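Local coordinates for dihydrophenazinedicarboxylate synthase (PDB 4HMW), which catalyses, with one FMN bound per subunit, several oxygen-dependent oxidations in the terminal steps of phenazine antibiotic biosynthesis, at residues D74-I79 with R179-E184; M136-S141 with A157-L162; V16-P21 with F187-S192. All coordinates share one frame; numbering follows the deposited sequence.

Contact 1 of 3, residues D74-I79 with R179-E184; sequences DDRGVI and RLEPHE
Asp74 and Arg179 meet in a salt bridge that closes the end of an antiparallel strand pair. Arg179 NE donates to the syn lone pair of Asp74 OD2 at 3.1 Å and 158°, nearly in the guanidinium plane, while NH1 adds a weak bond to the same oxygen. From the other side of the group, Arg179 NH2 reaches Glu181 OE2 of its own strand at 3.3 Å, so two carboxylates pin the rotation of one guanidinium. Over one face lies the guanidinium of Arg76, stacked with centres 3.8 Å apart and planes at 26°. Its NH2 sits 3.3 Å from Arg179 NH1, two donors brought together, and Glu181 OE2 near Arg76 supplies charge without a directed N-H.

A short hairpin holds the acid in place. Asp74 begins a type I turn ending at Gly77, and with CG between backbone N and carbonyl carbon (chi1 66°) its OD1 turns back to accept from Arg76 N at 2.8 Å, an Asx turn; aspartate thus serves turn and bridge together. Gly77 suits its place because its backbone angles would jam any CB, and Leu180 O already lies 3.2 Å from its CA. Beyond it, Val78 and Leu180 form a hydrogen-bonded pair, with Leu180 N to Val78 O at 2.8 Å, and their side chains share the face opposite Arg179. Strand 109-119 flanks 175-182 on its other edge.

The close arginines are probably tolerable because Asp74 and Glu181 offset their charge; the paired arginines would in turn be expected to keep both acids ionised.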
loop_
_atom_site.group_PDB
_atom_site.type_symbol
_atom_site.label_atom_id
_atom_site.label_comp_id
_atom_site.label_asym_id
_atom_site.label_seq_id
_atom_site.Cartn_x
_atom_site.Cartn_y
_atom_site.Cartn_z
ATOM N N ASP B 74 17.990 8.474 3.403
ATOM C CA ASP B 74 19.437 8.650 3.265
ATOM C C ASP B 74 19.932 7.782 2.114
ATOM O O ASP B 74 19.118 7.141 1.421
ATOM C CB ASP B 74 20.153 8.363 4.585
ATOM C CG ASP B 74 20.061 6.903 5.027
ATOM O OD1 ASP B 74 19.804 6.034 4.186
ATOM O OD2 ASP B 74 20.295 6.629 6.241
ATOM N N ASP B 75 21.234 7.712 1.917
ATOM C CA ASP B 75 21.777 7.000 0.761
ATOM C C ASP B 75 21.558 5.499 0.770
ATOM O O ASP B 75 21.791 4.838 -0.237
ATOM C CB ASP B 75 23.272 7.270 0.643
ATOM C CG ASP B 75 23.563 8.734 0.466
ATOM O OD1 ASP B 75 23.647 9.445 1.496
ATOM O OD2 ASP B 75 23.678 9.187 -0.698
ATOM N N ARG B 76 21.099 4.956 1.890
ATOM C CA ARG B 76 20.902 3.518 1.988
ATOM C C ARG B 76 19.424 3.106 2.068
ATOM O O ARG B 76 19.120 1.933 1.947
ATOM C CB ARG B 76 21.648 2.959 3.203
ATOM C CG ARG B 76 23.167 2.908 3.054
ATOM C CD ARG B 76 23.808 2.235 4.269
ATOM N NE ARG B 76 23.815 3.117 5.435
ATOM C CZ ARG B 76 23.997 2.711 6.694
ATOM N NH1 ARG B 76 24.179 1.420 6.969
ATOM N NH2 ARG B 76 23.996 3.598 7.689
ATOM N N GLY B 77 18.519 4.045 2.313
ATOM C CA GLY B 77 17.121 3.675 2.372
ATOM C C GLY B 77 16.228 4.680 3.053
ATOM O O GLY B 77 16.594 5.823 3.301
ATOM N N VAL B 78 15.030 4.219 3.349
ATOM C CA VAL B 78 13.936 5.035 3.832
ATOM C C VAL B 78 13.744 4.836 5.333
ATOM O O VAL B 78 13.521 3.722 5.791
ATOM C CB VAL B 78 12.673 4.611 3.109
ATOM C CG1 VAL B 78 11.492 5.402 3.631
ATOM C CG2 VAL B 78 12.855 4.805 1.583
ATOM N N ILE B 79 13.806 5.924 6.089
ATOM C CA ILE B 79 13.807 5.850 7.550
ATOM C C ILE B 79 12.400 6.108 8.055
ATOM O O ILE B 79 11.728 7.049 7.596
ATOM C CB ILE B 79 14.775 6.863 8.095
ATOM C CG1 ILE B 79 16.195 6.392 7.744
ATOM C CG2 ILE B 79 14.622 7.032 9.616
ATOM C CD1 ILE B 79 17.267 7.289 8.261
ATOM N N ARG B 179 15.495 1.458 9.004
ATOM C CA ARG B 179 15.768 1.835 7.627
ATOM C C ARG B 179 15.309 0.723 6.688
ATOM O O ARG B 179 15.755 -0.411 6.787
ATOM C CB ARG B 179 17.262 2.123 7.439
ATOM C CG ARG B 179 17.595 2.689 6.013
ATOM C CD ARG B 179 19.091 2.808 5.788
ATOM N NE ARG B 179 19.721 3.673 6.779
ATOM C CZ ARG B 179 20.381 3.276 7.872
ATOM N NH1 ARG B 179 20.879 4.202 8.674
ATOM N NH2 ARG B 179 20.581 1.990 8.168
ATOM N N LEU B 180 14.402 1.059 5.765
ATOM C CA LEU B 180 14.010 0.142 4.741
ATOM C C LEU B 180 15.036 0.238 3.642
ATOM O O LEU B 180 15.077 1.220 2.930
ATOM C CB LEU B 180 12.596 0.454 4.253
ATOM C CG LEU B 180 12.032 -0.415 3.123
ATOM C CD1 LEU B 180 12.043 -1.876 3.508
ATOM C CD2 LEU B 180 10.622 0.038 2.725
ATOM N N GLU B 181 15.879 -0.778 3.537
ATOM C CA GLU B 181 16.963 -0.812 2.562
ATOM C C GLU B 181 16.551 -1.687 1.383
ATOM O O GLU B 181 16.283 -2.895 1.543
ATOM C CB GLU B 181 18.255 -1.360 3.194
ATOM C CG GLU B 181 18.682 -0.601 4.420
ATOM C CD GLU B 181 20.074 -0.967 4.902
ATOM O OE1 GLU B 181 20.610 -2.040 4.508
ATOM O OE2 GLU B 181 20.625 -0.179 5.708
ATOM N N PRO B 182 16.469 -1.089 0.195
ATOM C CA PRO B 182 15.885 -1.844 -0.910
ATOM C C PRO B 182 16.840 -2.850 -1.519
ATOM O O PRO B 182 18.043 -2.566 -1.601
ATOM C CB PRO B 182 15.563 -0.751 -1.945
ATOM C CG PRO B 182 16.522 0.349 -1.640
ATOM C CD PRO B 182 16.697 0.325 -0.150
ATOM N N HIS B 183 16.308 -3.997 -1.948
ATOM C CA HIS B 183 16.995 -4.841 -2.939
ATOM C C HIS B 183 16.298 -4.778 -4.294
ATOM O O HIS B 183 16.787 -5.363 -5.270
ATOM C CB HIS B 183 17.073 -6.305 -2.482
ATOM C CG HIS B 183 15.745 -6.961 -2.331
ATOM N ND1 HIS B 183 15.128 -7.091 -1.112
ATOM C CD2 HIS B 183 14.904 -7.511 -3.244
ATOM C CE1 HIS B 183 13.956 -7.681 -1.277
ATOM N NE2 HIS B 183 13.796 -7.943 -2.562
ATOM N N GLU B 184 15.149 -4.097 -4.349
ATOM C CA GLU B 184 14.392 -3.996 -5.598
ATOM C C GLU B 184 13.543 -2.748 -5.503
ATOM O O GLU B 184 12.963 -2.489 -4.467
ATOM C CB GLU B 184 13.500 -5.231 -5.828
ATOM C CG GLU B 184 12.694 -5.160 -7.121
ATOM C CD GLU B 184 11.790 -6.381 -7.337
ATOM O OE1 GLU B 184 11.190 -6.483 -8.429
ATOM O OE2 GLU B 184 11.687 -7.260 -6.434
#

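Contact 2 of 3, residues M136-S141 with A157-L162; sequences MHAMSS and AHAAEL
Ala138 and Ala159 face each other where helices 134-142 and 152-165 pack, their CA atoms 4.8 Å apart. Such an approach needs small side chains: the axes of the two short segments come within 8.1 Å, at 137° between their directions, and where the backbones are nearest each helix presents only a methyl. The Ala138 CB bump presses toward the backbone of the other helix, 3.3 Å from Ala159 O, and also meets Leu162 CB at 4.0 Å. It therefore fits between the Ala159 and Leu162 positions, about one helical turn apart.

Larger side chains close in around this alanine pair. Leu162 reaches along the first helix with CD1, which lies 3.8 Å from Ser141 CB and equally near Ala138 O; CG anti to the carbonyl carbon (chi1 -72°) sets that course. Met139 starts out pointing away, but its chain bends at chi2 and chi3 and hooks round until CE touches Ala159 CB at 3.8 Å, a job for a flexible thioether.

Ser141 can present its CB to the leucine because its hydroxyl is turned back along its own helix, where OG donates to His137 O at 2.8 Å. That oxygen also takes the Ser141 backbone N-H, from the opposite face of its plane. The adjacent Ser140 is probably a substrate-binding residue, by analogy with relatives.

Trp129 of helix 122-130 packs against Ser141 and stacks on His137, Leu169 of a loop lies on Leu162, and Asp193 of the second subunit touches Met139.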
loop_
_atom_site.group_PDB
_atom_site.type_symbol
_atom_site.label_atom_id
_atom_site.label_comp_id
_atom_site.label_asym_id
_atom_site.label_seq_id
_atom_site.Cartn_x
_atom_site.Cartn_y
_atom_site.Cartn_z
ATOM N N MET B 136 3.030 14.328 21.090
ATOM C CA MET B 136 3.352 13.054 20.457
ATOM C C MET B 136 4.017 12.125 21.481
ATOM O O MET B 136 3.674 10.938 21.555
ATOM C CB MET B 136 4.249 13.262 19.221
ATOM C CG MET B 136 4.682 11.961 18.555
ATOM S SD MET B 136 6.041 11.072 19.414
ATOM C CE MET B 136 6.281 9.749 18.234
ATOM N N HIS B 137 4.958 12.655 22.264
ATOM C CA HIS B 137 5.628 11.851 23.302
ATOM C C HIS B 137 4.623 11.268 24.259
ATOM O O HIS B 137 4.725 10.122 24.670
ATOM C CB HIS B 137 6.565 12.710 24.152
ATOM C CG HIS B 137 7.808 13.112 23.441
ATOM N ND1 HIS B 137 8.679 14.056 23.943
ATOM C CD2 HIS B 137 8.327 12.703 22.262
ATOM C CE1 HIS B 137 9.683 14.209 23.099
ATOM N NE2 HIS B 137 9.499 13.391 22.080
ATOM N N ALA B 138 3.665 12.086 24.653
ATOM C CA ALA B 138 2.726 11.675 25.687
ATOM C C ALA B 138 1.830 10.541 25.167
ATOM O O ALA B 138 1.590 9.558 25.870
ATOM C CB ALA B 138 1.890 12.878 26.172
ATOM N N MET B 139 1.315 10.662 23.957
ATOM C CA MET B 139 0.433 9.625 23.451
ATOM C C MET B 139 1.232 8.355 23.120
ATOM O O MET B 139 0.775 7.231 23.377
ATOM C CB MET B 139 -0.353 10.107 22.214
ATOM C CG MET B 139 -1.386 9.078 21.700
ATOM S SD MET B 139 -2.576 8.610 22.966
ATOM C CE MET B 139 -3.517 10.131 23.138
ATOM N N SER B 140 2.422 8.530 22.549
ATOM C CA SER B 140 3.273 7.397 22.203
ATOM C C SER B 140 3.709 6.630 23.461
ATOM O O SER B 140 3.896 5.415 23.417
ATOM C CB SER B 140 4.517 7.844 21.443
ATOM O OG SER B 140 4.215 8.273 20.126
ATOM N N SER B 141 3.885 7.345 24.574
ATOM C CA SER B 141 4.275 6.713 25.824
ATOM C C SER B 141 3.094 5.984 26.465
ATOM O O SER B 141 3.270 4.918 27.038
ATOM C CB SER B 141 4.805 7.730 26.814
ATOM O OG SER B 141 6.015 8.344 26.357
ATOM N N ALA B 157 -6.539 9.965 29.463
ATOM C CA ALA B 157 -6.198 10.629 30.723
ATOM C C ALA B 157 -4.715 10.512 31.062
ATOM O O ALA B 157 -4.122 11.457 31.611
ATOM C CB ALA B 157 -7.044 10.065 31.877
ATOM N N HIS B 158 -4.117 9.354 30.782
ATOM C CA HIS B 158 -2.704 9.159 31.109
ATOM C C HIS B 158 -1.834 10.007 30.198
ATOM O O HIS B 158 -0.841 10.565 30.630
ATOM C CB HIS B 158 -2.286 7.694 31.026
ATOM C CG HIS B 158 -2.821 6.872 32.139
ATOM N ND1 HIS B 158 -2.735 7.277 33.458
ATOM C CD2 HIS B 158 -3.472 5.682 32.147
ATOM C CE1 HIS B 158 -3.296 6.365 34.228
ATOM N NE2 HIS B 158 -3.756 5.392 33.459
ATOM N N ALA B 159 -2.218 10.124 28.933
ATOM C CA ALA B 159 -1.463 10.986 28.029
ATOM C C ALA B 159 -1.502 12.426 28.510
ATOM O O ALA B 159 -0.480 13.111 28.497
ATOM C CB ALA B 159 -1.986 10.863 26.586
ATOM N N ALA B 160 -2.666 12.873 28.964
ATOM C CA ALA B 160 -2.813 14.222 29.500
ATOM C C ALA B 160 -1.939 14.454 30.746
ATOM O O ALA B 160 -1.334 15.519 30.904
ATOM C CB ALA B 160 -4.265 14.469 29.839
ATOM N N GLU B 161 -1.893 13.464 31.631
ATOM C CA GLU B 161 -1.045 13.542 32.833
ATOM C C GLU B 161 0.421 13.715 32.483
ATOM O O GLU B 161 1.123 14.514 33.124
ATOM C CB GLU B 161 -1.179 12.277 33.678
ATOM C CG GLU B 161 -2.518 12.118 34.392
ATOM C CD GLU B 161 -2.698 10.720 34.986
ATOM O OE1 GLU B 161 -1.864 9.808 34.699
ATOM O OE2 GLU B 161 -3.688 10.535 35.741
ATOM N N LEU B 162 0.900 12.953 31.496
ATOM C CA LEU B 162 2.304 13.036 31.111
ATOM C C LEU B 162 2.628 14.420 30.577
ATOM O O LEU B 162 3.676 15.006 30.897
ATOM C CB LEU B 162 2.642 11.991 30.049
ATOM C CG LEU B 162 2.682 10.559 30.572
ATOM C CD1 LEU B 162 2.867 9.615 29.415
ATOM C CD2 LEU B 162 3.777 10.402 31.621
#

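Contact 3 of 3, residues V16-P21 with F187-S192; sequences VDVLFP and FWAASS. With FMN (flavin mononucleotide), chain C.
The Phe20 ring lies obliquely against two side chains of strand 184-189, its CZ 4.0 Å from Phe187 CB and its CD2 equally close to Ala189 CB. This strand belongs to the FMN-binding antiparallel sheet of the pyridoxamine 5'-phosphate oxidase fold, and the N-terminal segment 16-21 packs along its end. Phe20 and Phe187 cross at about a right angle, and Trp37 of helix 30-43 meets both rings edge-to-face, completing an aromatic cluster. Ala189 suits its place because a methyl leaves room for the phenyl ring.

On the other side of the strand, Trp188 turns toward the cofactor. Its indole CH2 lies 3.4 Å from FMN C8M, the methyl on the flavin's benzenoid ring, while the ribityl O3' sits oblique to the indole. The second subunit supplies several hydrogen bonds to this FMN, including those from Lys88 and Arg66, so the site spans the dimer.

Farther along, Val16 makes the last apolar contact, packed on Ala190 and Ser192. Polar bonds then take over. Asp17 N donates to Ala190 O at 3.0 Å, and water 3 joins Val18 N to Ala190 O, which Arg197 also grips.

Asp17 has both carboxylate oxygens engaged by Ser192. With CG anti to the carbonyl carbon (chi1 -53°), it swings toward the serine: OD1 accepts from Ser192 N at 2.9 Å, 35° out of the carboxylate plane, and OD2 accepts a hydrogen bond from Ser192 OG on its syn lone pair at 2.8 Å.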
loop_
_atom_site.group_PDB
_atom_site.type_symbol
_atom_site.label_atom_id
_atom_site.label_comp_id
_atom_site.label_asym_id
_atom_site.label_seq_id
_atom_site.Cartn_x
_atom_site.Cartn_y
_atom_site.Cartn_z
ATOM N N VAL B 16 -1.233 12.026 -16.285
ATOM C CA VAL B 16 -0.658 11.147 -17.309
ATOM C C VAL B 16 0.475 11.922 -17.983
ATOM O O VAL B 16 0.507 13.171 -17.955
ATOM C CB VAL B 16 -1.711 10.685 -18.354
ATOM C CG1 VAL B 16 -2.681 9.644 -17.771
ATOM C CG2 VAL B 16 -2.459 11.894 -18.913
ATOM N N ASP B 17 1.406 11.175 -18.555
ATOM C CA ASP B 17 2.479 11.735 -19.358
ATOM C C ASP B 17 3.390 12.714 -18.601
ATOM O O ASP B 17 3.950 13.630 -19.209
ATOM C CB ASP B 17 1.889 12.380 -20.621
ATOM C CG ASP B 17 0.987 11.419 -21.387
ATOM O OD1 ASP B 17 1.302 10.200 -21.407
ATOM O OD2 ASP B 17 -0.033 11.891 -21.968
ATOM N N VAL B 18 3.616 12.503 -17.303
ATOM C CA VAL B 18 4.666 13.291 -16.686
ATOM C C VAL B 18 6.009 12.920 -17.315
ATOM O O VAL B 18 6.168 11.850 -17.888
ATOM C CB VAL B 18 4.701 13.217 -15.179
ATOM C CG1 VAL B 18 3.289 13.570 -14.648
ATOM C CG2 VAL B 18 5.238 11.880 -14.708
ATOM N N LEU B 19 6.961 13.841 -17.251
ATOM C CA LEU B 19 8.239 13.605 -17.876
ATOM C C LEU B 19 9.002 12.592 -17.032
ATOM O O LEU B 19 8.912 12.587 -15.799
ATOM C CB LEU B 19 9.049 14.880 -17.940
ATOM C CG LEU B 19 10.166 14.841 -18.973
ATOM C CD1 LEU B 19 9.622 15.122 -20.377
ATOM C CD2 LEU B 19 11.308 15.839 -18.572
ATOM N N PHE B 20 9.792 11.773 -17.690
ATOM C CA PHE B 20 10.493 10.671 -17.003
ATOM C C PHE B 20 11.687 10.337 -17.904
ATOM O O PHE B 20 11.764 9.270 -18.477
ATOM C CB PHE B 20 9.529 9.511 -16.852
ATOM C CG PHE B 20 10.064 8.310 -16.065
ATOM C CD1 PHE B 20 11.281 8.346 -15.386
ATOM C CD2 PHE B 20 9.313 7.143 -16.016
ATOM C CE1 PHE B 20 11.720 7.239 -14.679
ATOM C CE2 PHE B 20 9.757 6.040 -15.319
ATOM C CZ PHE B 20 10.974 6.083 -14.652
ATOM N N PRO B 21 12.631 11.262 -18.005
ATOM C CA PRO B 21 13.751 11.025 -18.924
ATOM C C PRO B 21 14.621 9.874 -18.456
ATOM O O PRO B 21 15.260 9.240 -19.302
ATOM C CB PRO B 21 14.520 12.353 -18.910
ATOM C CG PRO B 21 14.064 13.069 -17.697
ATOM C CD PRO B 21 12.634 12.635 -17.484
ATOM N N PHE B 187 9.735 1.991 -10.544
ATOM C CA PHE B 187 9.212 3.326 -10.791
ATOM C C PHE B 187 8.211 3.194 -11.916
ATOM O O PHE B 187 8.543 2.681 -12.984
ATOM C CB PHE B 187 10.357 4.224 -11.192
ATOM C CG PHE B 187 11.334 4.475 -10.073
ATOM C CD1 PHE B 187 12.339 3.555 -9.820
ATOM C CD2 PHE B 187 11.252 5.604 -9.290
ATOM C CE1 PHE B 187 13.216 3.731 -8.799
ATOM C CE2 PHE B 187 12.160 5.802 -8.265
ATOM C CZ PHE B 187 13.148 4.850 -8.020
ATOM N N TRP B 188 6.988 3.646 -11.677
ATOM C CA TRP B 188 5.879 3.535 -12.648
ATOM C C TRP B 188 5.256 4.893 -12.917
ATOM O O TRP B 188 4.943 5.615 -11.986
ATOM C CB TRP B 188 4.828 2.621 -12.048
ATOM C CG TRP B 188 3.607 2.255 -12.879
ATOM C CD1 TRP B 188 3.414 1.093 -13.549
ATOM C CD2 TRP B 188 2.413 3.022 -13.080
ATOM N NE1 TRP B 188 2.183 1.059 -14.141
ATOM C CE2 TRP B 188 1.525 2.217 -13.850
ATOM C CE3 TRP B 188 1.971 4.265 -12.633
ATOM C CZ2 TRP B 188 0.264 2.647 -14.229
ATOM C CZ3 TRP B 188 0.698 4.677 -12.995
ATOM C CH2 TRP B 188 -0.137 3.872 -13.783
ATOM N N ALA B 189 5.068 5.244 -14.189
ATOM C CA ALA B 189 4.470 6.528 -14.526
ATOM C C ALA B 189 3.456 6.327 -15.633
ATOM O O ALA B 189 3.774 5.838 -16.700
ATOM C CB ALA B 189 5.512 7.519 -14.939
ATOM N N ALA B 190 2.235 6.746 -15.367
ATOM C CA ALA B 190 1.114 6.548 -16.287
ATOM C C ALA B 190 1.339 7.304 -17.594
ATOM O O ALA B 190 1.929 8.403 -17.625
ATOM C CB ALA B 190 -0.180 7.034 -15.643
ATOM N N SER B 191 0.817 6.715 -18.665
ATOM C CA SER B 191 0.829 7.293 -20.013
ATOM C C SER B 191 -0.572 7.304 -20.533
ATOM O O SER B 191 -1.303 6.337 -20.357
ATOM C CB SER B 191 1.624 6.418 -20.948
ATOM O OG SER B 191 2.966 6.329 -20.538
ATOM N N SER B 192 -0.954 8.377 -21.214
ATOM C CA SER B 192 -2.309 8.419 -21.762
ATOM C C SER B 192 -2.584 7.341 -22.818
ATOM O O SER B 192 -3.749 6.968 -22.994
ATOM C CB SER B 192 -2.655 9.812 -22.276
ATOM O OG SER B 192 -1.804 10.179 -23.346
HETATM N N1 FMN C . -2.910 -3.627 -12.764
HETATM C C2 FMN C . -3.727 -4.714 -12.912
HETATM O O2 FMN C . -3.276 -5.776 -13.303
HETATM N N3 FMN C . -5.049 -4.626 -12.569
HETATM C C4 FMN C . -5.582 -3.436 -12.139
HETATM O O4 FMN C . -6.793 -3.395 -11.843
HETATM C C4A FMN C . -4.765 -2.319 -12.014
HETATM N N5 FMN C . -5.288 -1.101 -11.614
HETATM C C5A FMN C . -4.420 -0.017 -11.466
HETATM C C6 FMN C . -4.933 1.188 -11.035
HETATM C C7 FMN C . -4.102 2.274 -10.849
HETATM C C7M FMN C . -4.706 3.552 -10.383
HETATM C C8 FMN C . -2.747 2.170 -11.137
HETATM C C8M FMN C . -1.825 3.325 -10.927
HETATM C C9 FMN C . -2.227 0.964 -11.568
HETATM C C9A FMN C . -3.066 -0.124 -11.777
HETATM N N10 FMN C . -2.567 -1.370 -12.240
HETATM C C10 FMN C . -3.424 -2.435 -12.349
HETATM C "C1'" FMN C . -1.144 -1.610 -12.599
HETATM C "C2'" FMN C . -0.361 -2.181 -11.415
HETATM O "O2'" FMN C . -0.078 -1.173 -10.434
HETATM C "C3'" FMN C . 0.956 -2.828 -11.846
HETATM O "O3'" FMN C . 1.716 -1.856 -12.534
HETATM C "C4'" FMN C . 0.722 -4.083 -12.708
HETATM O "O4'" FMN C . -0.484 -4.710 -12.312
HETATM C "C5'" FMN C . 1.922 -5.015 -12.685
HETATM O "O5'" FMN C . 2.247 -5.361 -11.355
HETATM P P FMN C . 3.238 -6.571 -11.031
HETATM O O1P FMN C . 2.499 -7.870 -11.297
HETATM O O2P FMN C . 4.452 -6.443 -11.962
HETATM O O3P FMN C . 3.550 -6.440 -9.580
HETATM O O HOH W 1 0.857 8.656 -23.764
HETATM O O HOH W 2 3.726 8.995 -21.515
HETATM O O HOH W 3 2.464 10.240 -15.528
#

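Contacts 1 and 3 belong to the same antiparallel sheet, on the successive strands 175-182 and 184-189, with centres 23 Å apart. Contact 1 lies nearer the middle of the chain and joins two neighbouring strands, adding charged side chains to regular backbone pairing. Contact 3 lies farther out and fastens an irregular N-terminal segment with aromatic packing at one end and carboxylate, serine and water bonds at its exposed end. Contact 2 is wholly helical and apolar across its interface. Its centre lies about 25 Å from the centre of the chain, on the opposite side from contact 3. Contacts 1 and 2 both touch the second subunit; contact 3 instead meets a shared FMN through Trp188.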